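Local coordinates for protein frutapin (Artocarpus altilis, PDB 5KRP) that probably binds mannose-type carbohydrates, as a breadfruit lectin of the jacalin-related family, at residues Glu18-Ser23 with Gly132-Thr137; Thr25-Ile30 with Gly128-Phe133; Glu36-Phe41 with Arg98-Lys103; Ser81-Pro86 with Gly114-Thr119; Thr92-Val97 with Leu140-Gly145. One frame throughout, in Å; residues are numbered along the deposited sequence. Where two conformers were deposited one is given.

Interaction 1: residues Glu18-Ser23 with Gly132-Thr137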
# COMPACT_ATOMS: atom_id res chain seq x y z
N GLU A 18 2.88 10.29 -25.12
CA GLU A 18 2.75 9.82 -23.74
C GLU A 18 1.83 8.56 -23.69
O GLU A 18 0.79 8.50 -24.38
CB GLU A 18 2.10 10.85 -22.84
CG GLU A 18 2.82 12.23 -22.86
CD GLU A 18 4.15 12.30 -22.13
OE1 GLU A 18 4.45 11.38 -21.31
OE2 GLU A 18 4.94 13.29 -22.43
N TRP A 19 2.21 7.60 -22.85
CA TRP A 19 1.36 6.43 -22.60
C TRP A 19 1.57 5.95 -21.19
O TRP A 19 2.61 6.21 -20.57
CB TRP A 19 1.60 5.30 -23.58
CG TRP A 19 3.00 4.77 -23.70
CD1 TRP A 19 3.93 5.15 -24.61
CD2 TRP A 19 3.64 3.73 -22.91
NE1 TRP A 19 5.07 4.46 -24.45
CE2 TRP A 19 4.95 3.60 -23.39
CE3 TRP A 19 3.23 2.91 -21.81
CZ2 TRP A 19 5.87 2.65 -22.87
CZ3 TRP A 19 4.09 1.98 -21.31
CH2 TRP A 19 5.41 1.85 -21.80
N ASP A 20 0.54 5.28 -20.69
CA ASP A 20 0.55 4.72 -19.34
C ASP A 20 -0.31 3.48 -19.29
O ASP A 20 -1.50 3.60 -19.48
CB ASP A 20 0.16 5.76 -18.30
CG ASP A 20 0.31 5.25 -16.87
OD1 ASP A 20 0.61 4.05 -16.61
OD2 ASP A 20 0.39 6.12 -15.97
N ASP A 21 0.32 2.27 -19.16
CA ASP A 21 -0.46 1.04 -19.15
C ASP A 21 -1.30 0.90 -17.87
O ASP A 21 -2.26 0.15 -17.85
CB ASP A 21 0.41 -0.20 -19.28
CG ASP A 21 1.05 -0.38 -20.67
OD1 ASP A 21 0.53 0.22 -21.63
OD2 ASP A 21 2.00 -1.22 -20.75
N GLY A 22 -0.98 1.68 -16.85
CA GLY A 22 -1.63 1.53 -15.55
C GLY A 22 -1.07 0.32 -14.80
O GLY A 22 0.06 -0.11 -15.09
N SER A 23 -1.83 -0.19 -13.79
CA SER A 23 -1.30 -1.15 -12.86
C SER A 23 -2.12 -2.42 -12.87
O SER A 23 -3.33 -2.36 -13.09
CB SER A 23 -1.25 -0.55 -11.43
OG SER A 23 -0.24 0.52 -11.41
N GLY A 132 3.35 -2.47 -13.44
CA GLY A 132 2.89 -1.68 -14.56
C GLY A 132 4.03 -0.84 -15.12
O GLY A 132 5.01 -0.56 -14.44
N PHE A 133 3.91 -0.46 -16.38
CA PHE A 133 4.90 0.43 -17.02
C PHE A 133 4.20 1.68 -17.59
O PHE A 133 3.01 1.62 -17.99
CB PHE A 133 5.66 -0.27 -18.13
CG PHE A 133 6.63 -1.32 -17.70
CD1 PHE A 133 7.90 -1.01 -17.33
CD2 PHE A 133 6.24 -2.63 -17.62
CE1 PHE A 133 8.87 -2.00 -16.95
CE2 PHE A 133 7.15 -3.61 -17.20
CZ PHE A 133 8.43 -3.32 -16.87
N LYS A 134 4.94 2.80 -17.68
CA LYS A 134 4.48 3.97 -18.42
C LYS A 134 5.67 4.47 -19.22
O LYS A 134 6.80 4.07 -18.96
CB LYS A 134 3.91 5.07 -17.56
CG LYS A 134 4.86 5.67 -16.53
CD LYS A 134 4.27 6.96 -15.99
CE LYS A 134 4.56 8.10 -16.95
NZ LYS A 134 3.76 9.28 -16.53
N GLY A 135 5.39 5.38 -20.15
CA GLY A 135 6.48 5.92 -20.92
C GLY A 135 6.07 6.90 -21.98
O GLY A 135 5.01 7.46 -21.93
N ARG A 136 6.97 7.08 -22.95
CA ARG A 136 6.72 7.90 -24.12
C ARG A 136 7.40 7.28 -25.32
O ARG A 136 8.52 6.83 -25.20
CB ARG A 136 7.26 9.29 -24.01
CG ARG A 136 7.15 9.96 -22.72
CD ARG A 136 7.65 11.40 -22.74
NE ARG A 136 8.60 11.50 -21.71
CZ ARG A 136 8.36 11.60 -20.41
NH1 ARG A 136 7.15 11.62 -19.94
NH2 ARG A 136 9.40 11.67 -19.58
N THR A 137 6.68 7.21 -26.45
CA THR A 137 7.20 6.60 -27.66
C THR A 137 6.85 7.44 -28.88
O THR A 137 5.72 7.82 -29.05
CB THR A 137 6.54 5.21 -27.83
OG1 THR A 137 6.90 4.39 -26.70
CG2 THR A 137 7.12 4.51 -29.10
O HOH W 1 3.72 9.20 -20.02
O HOH W 2 3.98 12.23 -18.14
O HOH W 3 0.91 8.76 -16.57
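Trp19 lays one face of its indole over the neighbouring strand's backbone at Lys134 and Gly135. Gly135 N sits 3.5 Å above the indole plane, over its centre, and Gly135 CA makes a CH-pi contact 4.0 Å from the centroid of the six-membered ring. With CG held between the backbone N and the carbonyl carbon (chi1 56°), the ring folds back over the other strand. Its NE1 then donates to Thr137 OG1 at 2.9 Å, with the acceptor 18° out of the ring plane.

Beneath the ring, Trp19 and Gly135 form an antiparallel hydrogen-bonded pair in which Gly135 N reaches Trp19 O at 2.9 Å, almost straight at 177°. This joins strand 17-20, outermost in its sheet within the subunit, to strand 127-137 in one sheet of the beta-prism fold.

Charged groups line the other face. Glu18 and Arg136 run side by side, and Arg136 NH1 donates in its guanidinium plane to the syn lone pair of Glu18 OE1 at 3.0 Å; NE of that arginine turns to Gly13 O. A water joins Asp20 OD2 (2.8 Å) to Lys134 NZ (2.9 Å). Asp20 OD1 accepts from Gly22 N, an Asx turn, and also bonds to His147, while Lys134 salt-bridges Glu126 of the third subunit.

Glycine's bare backbone gives the indole a flat seat, while alternating charges across the opposite face probably stabilise one another.

Interaction 2: residues Thr25-Ile30 with Gly128-Phe133; sequences TGIRII and GLVVGF
Ile27 reaches over the bend of strand 127-137 with its CG1-CD1 branch. CG1 rests 3.7 Å from Val130 O, and CD1 sits 4.4 Å from Val130 CG1. The same methyl meets the Phe133 ring at CE2 (4.1 Å), and the two side chains cross at about a right angle. Ile30 adds its own CD1 at Phe133 CZ, 4.3 Å away, so two isoleucines crowd the far end of one phenyl ring. Ile27 holds CG1 beside its backbone N (chi1 -51°) and bends again at chi2 (-56°), which brings CD1 round to the ring. Farther back, Val131 CG1 packs on the backbone of Thr25 at 4.3 Å from its C atom.

No hydrogen bond crosses between the segments, whose strands belong to different sheets: 26-34 to one and 127-137 to another. Apolar meetings of this kind fill the interior of the beta-prism fold of jacalin-related lectins, in which three four-stranded sheets face a common core.

Bulges shape both segments. Thr25 and Gly26 together face Asp46, Arg28 and Ile29 face Ile44, and Val131 and Gly132 face His147. Around the central ring, Phe41 meets Phe133 edge-to-face, with Val43, Ile144 and Val146 also against it. Thr25 OG1 is held by Asn48 N and Asp46, while Ser3 of the second subunit packs on Thr25 and Val131.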
# COMPACT_ATOMS: atom_id res chain seq x y z
N THR A 25 -1.39 -7.00 -11.52
CA THR A 25 -0.88 -7.81 -10.40
C THR A 25 0.47 -8.40 -10.61
O THR A 25 1.07 -8.99 -9.70
CB THR A 25 -1.93 -8.86 -9.92
OG1 THR A 25 -2.42 -9.58 -11.01
CG2 THR A 25 -3.15 -8.11 -9.43
N GLY A 26 1.01 -8.27 -11.82
CA GLY A 26 2.34 -8.80 -12.11
C GLY A 26 2.63 -8.74 -13.61
O GLY A 26 1.89 -8.11 -14.38
N ILE A 27 3.77 -9.34 -13.94
CA ILE A 27 4.33 -9.36 -15.32
C ILE A 27 4.51 -10.83 -15.77
O ILE A 27 5.20 -11.61 -15.12
CB ILE A 27 5.68 -8.65 -15.37
CG1 ILE A 27 5.65 -7.24 -14.75
CG2 ILE A 27 6.21 -8.53 -16.82
CD1 ILE A 27 4.65 -6.24 -15.29
N ARG A 28 3.99 -11.10 -16.94
CA ARG A 28 4.17 -12.39 -17.61
C ARG A 28 5.19 -12.32 -18.73
O ARG A 28 6.12 -13.08 -18.74
CB ARG A 28 2.83 -12.86 -18.14
CG ARG A 28 1.92 -13.45 -17.03
CD ARG A 28 0.50 -13.57 -17.51
NE ARG A 28 -0.36 -14.18 -16.51
CZ ARG A 28 -0.49 -15.47 -16.26
NH1 ARG A 28 0.23 -16.37 -16.93
NH2 ARG A 28 -1.32 -15.87 -15.25
N ILE A 29 5.00 -11.38 -19.66
CA ILE A 29 5.89 -11.27 -20.86
C ILE A 29 6.14 -9.83 -21.15
O ILE A 29 5.21 -8.98 -21.19
CB ILE A 29 5.24 -11.94 -22.11
CG1 ILE A 29 5.05 -13.45 -21.90
CG2 ILE A 29 6.01 -11.66 -23.43
CD1 ILE A 29 4.02 -14.09 -22.83
N ILE A 30 7.39 -9.59 -21.53
CA ILE A 30 7.81 -8.27 -22.07
C ILE A 30 8.30 -8.46 -23.51
O ILE A 30 9.10 -9.33 -23.73
CB ILE A 30 8.92 -7.61 -21.23
CG1 ILE A 30 8.39 -7.33 -19.82
CG2 ILE A 30 9.36 -6.29 -21.87
CD1 ILE A 30 9.48 -7.01 -18.82
N GLY A 128 8.97 -5.46 -2.89
CA GLY A 128 7.97 -4.95 -3.80
C GLY A 128 8.09 -5.59 -5.16
O GLY A 128 9.03 -6.37 -5.46
N LEU A 129 7.13 -5.20 -5.98
CA LEU A 129 6.94 -5.80 -7.34
C LEU A 129 6.64 -4.74 -8.37
O LEU A 129 5.82 -3.85 -8.14
CB LEU A 129 5.79 -6.78 -7.34
CG LEU A 129 5.90 -8.08 -6.52
CD1 LEU A 129 4.59 -8.83 -6.46
CD2 LEU A 129 7.01 -8.92 -7.11
N VAL A 130 7.14 -4.95 -9.62
CA VAL A 130 6.74 -4.13 -10.71
C VAL A 130 5.38 -4.64 -11.15
O VAL A 130 5.16 -5.87 -11.37
CB VAL A 130 7.73 -4.26 -11.94
CG1 VAL A 130 7.24 -3.50 -13.12
CG2 VAL A 130 9.10 -3.83 -11.53
N VAL A 131 4.43 -3.70 -11.20
CA VAL A 131 3.05 -4.06 -11.58
C VAL A 131 2.51 -3.26 -12.80
O VAL A 131 1.34 -3.37 -13.18
CB VAL A 131 2.11 -3.93 -10.37
CG1 VAL A 131 2.46 -4.89 -9.25
CG2 VAL A 131 2.08 -2.49 -9.84
N GLY A 132 3.35 -2.47 -13.44
CA GLY A 132 2.89 -1.68 -14.56
C GLY A 132 4.03 -0.84 -15.12
O GLY A 132 5.01 -0.56 -14.44
N PHE A 133 3.91 -0.46 -16.38
CA PHE A 133 4.90 0.43 -17.02
C PHE A 133 4.20 1.68 -17.59
O PHE A 133 3.01 1.62 -17.99
CB PHE A 133 5.66 -0.27 -18.13
CG PHE A 133 6.63 -1.32 -17.70
CD1 PHE A 133 7.90 -1.01 -17.33
CD2 PHE A 133 6.24 -2.63 -17.62
CE1 PHE A 133 8.87 -2.00 -16.95
CE2 PHE A 133 7.15 -3.61 -17.20
CZ PHE A 133 8.43 -3.32 -16.87

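Interaction 3: residues Glu36-Phe41 with Arg98-Lys103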
# COMPACT_ATOMS: atom_id res chain seq x y z
N GLU A 36 20.00 0.40 -32.47
CA GLU A 36 20.81 1.43 -31.86
C GLU A 36 20.20 1.94 -30.54
O GLU A 36 20.89 2.51 -29.70
CB GLU A 36 20.98 2.61 -32.85
CG GLU A 36 21.82 2.18 -34.05
CD GLU A 36 21.05 1.54 -35.19
OE1 GLU A 36 19.78 1.47 -35.26
OE2 GLU A 36 21.78 1.14 -36.14
N ALA A 37 18.90 1.79 -30.45
CA ALA A 37 18.17 2.25 -29.26
C ALA A 37 17.05 1.23 -29.05
O ALA A 37 16.88 0.32 -29.85
CB ALA A 37 17.61 3.63 -29.49
N ILE A 38 16.20 1.46 -28.03
CA ILE A 38 14.97 0.70 -27.92
C ILE A 38 13.86 1.36 -28.71
O ILE A 38 13.62 2.60 -28.61
CB ILE A 38 14.55 0.59 -26.39
CG1 ILE A 38 15.67 0.03 -25.53
CG2 ILE A 38 13.23 -0.16 -26.28
CD1 ILE A 38 16.14 -1.36 -25.84
N GLY A 39 13.14 0.53 -29.49
CA GLY A 39 11.99 0.90 -30.28
C GLY A 39 10.67 0.54 -29.59
O GLY A 39 10.13 1.31 -28.82
N SER A 40 10.11 -0.61 -29.92
CA SER A 40 8.81 -1.02 -29.42
C SER A 40 8.95 -1.50 -27.95
O SER A 40 9.97 -1.99 -27.54
CB SER A 40 8.30 -2.18 -30.25
OG SER A 40 8.15 -1.80 -31.65
N PHE A 41 7.84 -1.44 -27.25
CA PHE A 41 7.75 -1.92 -25.90
C PHE A 41 6.29 -2.21 -25.62
O PHE A 41 5.42 -1.33 -25.65
CB PHE A 41 8.32 -0.88 -24.91
CG PHE A 41 8.41 -1.40 -23.48
CD1 PHE A 41 7.32 -1.34 -22.63
CD2 PHE A 41 9.57 -1.99 -23.01
CE1 PHE A 41 7.44 -1.79 -21.28
CE2 PHE A 41 9.67 -2.48 -21.72
CZ PHE A 41 8.62 -2.39 -20.87
N ARG A 98 18.31 4.09 -24.84
CA ARG A 98 19.29 3.50 -25.76
C ARG A 98 19.45 2.03 -25.47
O ARG A 98 19.65 1.21 -26.38
CB ARG A 98 20.65 4.21 -25.70
CG ARG A 98 20.65 5.68 -26.13
CD ARG A 98 20.25 5.91 -27.58
NE ARG A 98 21.17 5.14 -28.39
CZ ARG A 98 22.36 5.56 -28.79
NH1 ARG A 98 22.77 6.81 -28.58
NH2 ARG A 98 23.13 4.71 -29.40
N SER A 99 19.27 1.64 -24.21
CA SER A 99 19.43 0.23 -23.81
C SER A 99 18.49 -0.09 -22.61
O SER A 99 18.27 0.80 -21.76
CB SER A 99 20.84 -0.02 -23.33
OG SER A 99 21.10 -1.39 -23.23
N LEU A 100 18.10 -1.35 -22.51
CA LEU A 100 17.41 -1.90 -21.32
C LEU A 100 18.03 -3.26 -20.94
O LEU A 100 18.45 -4.05 -21.78
CB LEU A 100 15.90 -2.06 -21.52
CG LEU A 100 15.11 -0.79 -21.59
CD1 LEU A 100 13.74 -1.10 -22.06
CD2 LEU A 100 15.04 -0.10 -20.22
N LYS A 101 18.00 -3.56 -19.65
CA LYS A 101 18.41 -4.87 -19.11
C LYS A 101 17.51 -5.18 -17.87
O LYS A 101 17.18 -4.26 -17.10
CB LYS A 101 19.85 -4.80 -18.62
CG LYS A 101 20.33 -6.12 -18.11
CD LYS A 101 21.62 -6.01 -17.33
CE LYS A 101 22.79 -5.73 -18.18
NZ LYS A 101 23.99 -5.85 -17.26
N PHE A 102 17.13 -6.45 -17.72
CA PHE A 102 16.16 -6.89 -16.69
C PHE A 102 16.80 -8.04 -15.97
O PHE A 102 17.38 -8.94 -16.62
CB PHE A 102 14.91 -7.41 -17.36
CG PHE A 102 14.13 -6.38 -18.06
CD1 PHE A 102 13.39 -5.47 -17.37
CD2 PHE A 102 14.20 -6.27 -19.47
CE1 PHE A 102 12.68 -4.49 -18.05
CE2 PHE A 102 13.54 -5.24 -20.16
CZ PHE A 102 12.74 -4.35 -19.44
N LYS A 103 16.73 -8.00 -14.66
CA LYS A 103 17.19 -9.16 -13.84
C LYS A 103 16.03 -9.71 -13.04
O LYS A 103 15.12 -8.96 -12.66
CB LYS A 103 18.27 -8.74 -12.89
CG LYS A 103 19.50 -8.23 -13.63
CD LYS A 103 20.72 -8.22 -12.72
CE LYS A 103 21.87 -7.51 -13.42
NZ LYS A 103 22.97 -7.21 -12.45
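Ile38 and Leu100 form the close-packed side of this contact, crossing at about a right angle with Ile38 CG1 4.1 Å from Leu100 CG. With CG1 opposite the carbonyl carbon (chi1 -54°), the Ile38 branch lowers CD1 onto the other strand, 3.9 Å from Leu100 N. Deeper in, Phe41 comes nearest with CE2: Leu100 CD1 and Phe102 CZ each lie 4.3 Å from that atom, Phe102 CZ near the plane of the Phe41 ring. Ile30 wedges against both phenylalanines from the neighbouring strand.

Toward the outside the chemistry changes. Arg98 starts away from the other segment, but bends at chi2 and chi3 bring its guanidinium back to the Glu36 carbonyl. NE (3.0 Å) and NH2 (3.2 Å) both donate to Glu36 O, which lies within 10° of the guanidinium plane; the two nitrogens approach from the same face of the carbonyl. Glu115 forms a salt bridge with Arg98 NH2, which should help fix the group's rotation. Ala37 CB packs beside Arg98 CD at 4.0 Å, and Ala37 CA makes a CH...O contact with Arg98 O. By contrast, the end of the Glu36 side chain leads away from 98-103; that side chain touches Phe87 and Glu115.

Strands 38-47 and 95-104 are inner strands of two separate sheets, and their segments 38-41 and 98-103 run 51° apart in direction with apolar side chains between them. This is consistent with the beta-prism fold of jacalin-related lectins, in which three sheets enclose a common core.

Interaction 4: residues Ser81-Pro86 with Gly114-Thr119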
# COMPACT_ATOMS: atom_id res chain seq x y z
N SER A 81 17.32 -1.78 -15.47
CA SER A 81 18.42 -0.81 -15.70
C SER A 81 18.56 -0.60 -17.21
O SER A 81 17.87 -1.26 -18.03
CB SER A 81 19.73 -1.32 -15.10
OG SER A 81 20.17 -2.53 -15.72
N GLY A 82 19.34 0.40 -17.51
CA GLY A 82 19.72 0.71 -18.91
C GLY A 82 20.46 2.01 -19.09
O GLY A 82 21.03 2.57 -18.13
N TYR A 83 20.38 2.54 -20.30
CA TYR A 83 21.11 3.77 -20.68
C TYR A 83 20.21 4.72 -21.42
O TYR A 83 19.41 4.29 -22.24
CB TYR A 83 22.33 3.38 -21.56
CG TYR A 83 23.47 2.80 -20.80
CD1 TYR A 83 23.46 1.48 -20.40
CD2 TYR A 83 24.57 3.60 -20.43
CE1 TYR A 83 24.53 0.96 -19.68
CE2 TYR A 83 25.61 3.10 -19.68
CZ TYR A 83 25.59 1.75 -19.34
OH TYR A 83 26.56 1.15 -18.58
N THR A 84 20.32 6.02 -21.14
CA THR A 84 19.60 7.05 -21.89
C THR A 84 20.65 8.03 -22.54
O THR A 84 21.70 8.31 -21.96
CB THR A 84 18.57 7.85 -21.05
OG1 THR A 84 19.22 8.52 -20.01
CG2 THR A 84 17.60 6.93 -20.41
N ALA A 85 20.30 8.54 -23.72
CA ALA A 85 21.17 9.49 -24.46
C ALA A 85 20.48 10.04 -25.67
O ALA A 85 19.58 9.43 -26.17
CB ALA A 85 22.44 8.79 -24.93
N PRO A 86 20.91 11.21 -26.17
CA PRO A 86 20.39 11.81 -27.39
C PRO A 86 20.58 10.85 -28.56
O PRO A 86 21.47 9.95 -28.54
CB PRO A 86 21.23 13.06 -27.58
CG PRO A 86 21.73 13.38 -26.25
CD PRO A 86 21.90 12.08 -25.53
N GLY A 114 19.96 -3.28 -27.17
CA GLY A 114 20.25 -1.93 -27.59
C GLY A 114 21.72 -1.61 -27.44
O GLY A 114 22.56 -2.51 -27.42
N GLU A 115 22.05 -0.33 -27.35
CA GLU A 115 23.44 0.06 -27.12
C GLU A 115 23.65 0.73 -25.80
O GLU A 115 22.96 1.69 -25.49
CB GLU A 115 23.94 1.02 -28.21
CG GLU A 115 23.84 0.40 -29.61
CD GLU A 115 24.34 1.32 -30.76
OE1 GLU A 115 24.48 2.55 -30.55
OE2 GLU A 115 24.54 0.78 -31.88
N GLU A 116 24.68 0.31 -25.10
CA GLU A 116 25.05 0.90 -23.78
C GLU A 116 25.83 2.19 -23.92
O GLU A 116 27.01 2.26 -23.63
CB GLU A 116 25.69 -0.14 -22.89
CG GLU A 116 24.77 -1.36 -22.65
CD GLU A 116 25.30 -2.29 -21.56
OE1 GLU A 116 26.51 -2.59 -21.61
OE2 GLU A 116 24.53 -2.71 -20.64
N ASP A 117 25.13 3.22 -24.34
CA ASP A 117 25.71 4.53 -24.59
C ASP A 117 24.91 5.55 -23.82
O ASP A 117 23.67 5.57 -23.90
CB ASP A 117 25.65 4.83 -26.10
CG ASP A 117 26.91 4.37 -26.86
OD1 ASP A 117 27.32 3.19 -26.73
OD2 ASP A 117 27.49 5.19 -27.61
N GLY A 118 25.60 6.42 -23.09
CA GLY A 118 25.02 7.56 -22.45
C GLY A 118 25.02 7.42 -20.93
O GLY A 118 25.98 6.99 -20.36
N THR A 119 23.91 7.79 -20.33
CA THR A 119 23.74 7.83 -18.90
C THR A 119 23.06 6.56 -18.39
O THR A 119 21.95 6.27 -18.76
CB THR A 119 22.91 9.03 -18.51
OG1 THR A 119 23.58 10.19 -18.99
CG2 THR A 119 22.78 9.18 -16.97
O HOH W 4 19.56 7.41 -17.53
O HOH W 5 23.22 11.24 -21.50
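The Tyr83 ring carries Glu116 over one face and the Gly118 peptide at its edge. Glu116 CB stands 3.5 Å above the ring plane, offset toward the rim, making a CH-pi contact 3.9 Å from the centroid. The rest of the glutamate runs out extended past Tyr83 CE1, its carboxylate turned 55° from the ring. Gly118 C lies in the ring plane, with Gly118 O 3.7 Å from Tyr83 CD2. Tyr120 also meets the Tyr83 ring, the two planes inclined by about 50°.

Behind the ring the backbones pair once, at Thr84 and Thr119. In this antiparallel hydrogen-bonded pair Thr119 N reaches Thr84 O at 2.8 Å, in the carbonyl plane, and Thr84 N returns a bond to Thr119 O. Gly118, having no side chain, lets its CA come within 3.4 Å of Thr84 O as a CH...O contact, and Ala85 CB fits against it. One water links Thr84 OG1 (2.7 Å) to Thr119 O; another bonds to Thr119 OG1 and reaches Thr84 O only weakly. An inverse gamma turn centred on Glu116, closed by Asp117 N to Glu115 O, kinks the loop so that the glutamate comes over the tyrosine.

This is a surface contact in which the loop between strands 109-114 and 119-125 crosses the end of strand 77-86. Strand 95-104 runs along the other side of 77-86; strand 119-125 sets out from Thr119 as an outermost strand of the sheet within the subunit, with Tyr120 of the third subunit packed on that threonine.

Interaction 5: residues Thr92-Val97 with Leu140-Gly145; sequences TRTPVV and LLDAIG
Val97 N donates to Leu141 O at 2.9 Å (168°), in the sole direct hydrogen bond between the segments, nearly along the C=O axis. Val96 CA adds a CH...O contact to Asp142 O at 3.5 Å.

Apolar contacts gather round the two valines. Val97 CG2, placed beside its backbone N, packs on Leu141 CG (4.0 Å) and Ala143 CA (3.8 Å). Val96 sends CG2 to Leu140 CD1 at 4.1 Å.

Water supplies the polar link. A single molecule accepts a hydrogen bond from Thr94 OG1 (2.7 Å) and donates to Pro95 O and to Asp142 OD2 (2.6 Å). Asp142 OD2 and Leu140 N also bond to a glycerol, probably from the crystallisation liquor; Asp142 closes the GXXXD sequence that in mannose-binding jacalin-related lectins belongs to the sugar site, so the pocket is probably the same one.

Strands 95-104 and 141-149 come from different sheets, and their segments 95-97 and 141-145 cross at 64°. Between them lies the start of strand 38-47, where Ile38 hydrogen-bonds to both Val97 and Leu141. Asp142 and Ala143 bulge opposite Arg136 of the adjoining strand 127-137.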
# COMPACT_ATOMS: atom_id res chain seq x y z
N THR A 92 15.86 17.28 -33.19
CA THR A 92 15.75 17.72 -31.80
C THR A 92 16.84 17.16 -30.91
O THR A 92 16.93 17.55 -29.72
CB THR A 92 14.44 17.22 -31.22
OG1 THR A 92 14.45 15.77 -31.33
CG2 THR A 92 13.26 17.88 -31.99
N ARG A 93 17.64 16.21 -31.42
CA ARG A 93 18.62 15.56 -30.58
C ARG A 93 18.06 15.21 -29.13
O ARG A 93 18.68 15.41 -28.09
CB ARG A 93 19.85 16.42 -30.48
CG ARG A 93 21.04 15.53 -30.29
CD ARG A 93 22.34 16.20 -30.64
NE ARG A 93 23.42 15.53 -29.92
CZ ARG A 93 23.65 15.66 -28.61
NH1 ARG A 93 22.87 16.44 -27.84
NH2 ARG A 93 24.68 15.00 -28.06
N THR A 94 16.85 14.70 -29.09
CA THR A 94 16.20 14.49 -27.78
C THR A 94 16.78 13.15 -27.13
O THR A 94 17.01 12.20 -27.87
CB THR A 94 14.73 14.49 -27.97
OG1 THR A 94 14.14 14.66 -26.69
CG2 THR A 94 14.22 13.24 -28.69
N PRO A 95 17.00 13.11 -25.82
CA PRO A 95 17.37 11.83 -25.18
C PRO A 95 16.26 10.78 -25.32
O PRO A 95 15.09 11.06 -25.18
CB PRO A 95 17.57 12.21 -23.71
CG PRO A 95 17.79 13.72 -23.73
CD PRO A 95 16.89 14.18 -24.77
N VAL A 96 16.69 9.56 -25.60
CA VAL A 96 15.86 8.38 -25.65
C VAL A 96 16.47 7.23 -24.86
O VAL A 96 17.62 7.28 -24.38
CB VAL A 96 15.59 7.92 -27.13
CG1 VAL A 96 15.02 9.02 -27.95
CG2 VAL A 96 16.83 7.37 -27.79
N VAL A 97 15.71 6.14 -24.74
CA VAL A 97 16.21 4.95 -24.07
C VAL A 97 17.01 4.13 -25.07
O VAL A 97 16.44 3.61 -26.01
CB VAL A 97 15.06 4.06 -23.51
CG1 VAL A 97 15.61 2.81 -22.85
CG2 VAL A 97 14.16 4.89 -22.57
N LEU A 140 10.96 6.03 -31.38
CA LEU A 140 11.73 5.24 -30.47
C LEU A 140 11.03 5.37 -29.07
O LEU A 140 10.09 6.15 -28.89
CB LEU A 140 13.16 5.79 -30.34
CG LEU A 140 14.00 5.67 -31.63
CD1 LEU A 140 15.29 6.39 -31.44
CD2 LEU A 140 14.29 4.25 -31.99
N LEU A 141 11.52 4.59 -28.14
CA LEU A 141 11.10 4.70 -26.74
C LEU A 141 11.86 5.87 -26.17
O LEU A 141 12.97 5.75 -25.75
CB LEU A 141 11.46 3.37 -26.02
CG LEU A 141 11.00 3.34 -24.55
CD1 LEU A 141 9.52 3.45 -24.49
CD2 LEU A 141 11.51 2.11 -23.83
N ASP A 142 11.22 7.03 -26.12
CA ASP A 142 11.83 8.19 -25.48
C ASP A 142 12.10 8.05 -23.97
O ASP A 142 13.13 8.50 -23.47
CB ASP A 142 10.92 9.40 -25.69
CG ASP A 142 10.81 9.82 -27.15
OD1 ASP A 142 10.10 9.16 -27.95
OD2 ASP A 142 11.42 10.86 -27.53
N ALA A 143 11.20 7.38 -23.25
CA ALA A 143 11.36 7.32 -21.78
C ALA A 143 10.50 6.16 -21.26
O ALA A 143 9.53 5.76 -21.90
CB ALA A 143 10.92 8.63 -21.11
N ILE A 144 10.94 5.62 -20.13
CA ILE A 144 10.18 4.56 -19.47
C ILE A 144 10.20 4.72 -17.97
O ILE A 144 11.23 5.08 -17.34
CB ILE A 144 10.67 3.19 -19.95
CG1 ILE A 144 9.79 2.04 -19.45
CG2 ILE A 144 12.04 2.87 -19.45
CD1 ILE A 144 10.56 0.74 -19.63
N GLY A 145 9.02 4.42 -17.39
CA GLY A 145 8.82 4.50 -15.93
C GLY A 145 8.09 3.27 -15.42
O GLY A 145 7.58 2.50 -16.20
O HOH W 6 12.79 12.43 -25.90

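How the interactions relate
Interactions 2, 3 and 5 are buried and bring strands of different sheets together, whereas interactions 1 and 4 each pair strands of one sheet, 4 at the surface. Interactions 1 and 2 share Gly132 and Phe133, and that phenyl ring passes the packing on to Phe41 of interaction 3. Interactions 3 and 5 both use strand 95-104. The Arg98-Glu115 salt bridge joins interaction 3 to interaction 4. Chemistry follows depth: interaction 2 is purely apolar, interactions 3 and 5 pair apolar packing with a few bonds, and interactions 1 and 4 add backbone pairing and aromatic faces over peptide or glutamate. Bridging waters occur in 1, 4 and 5.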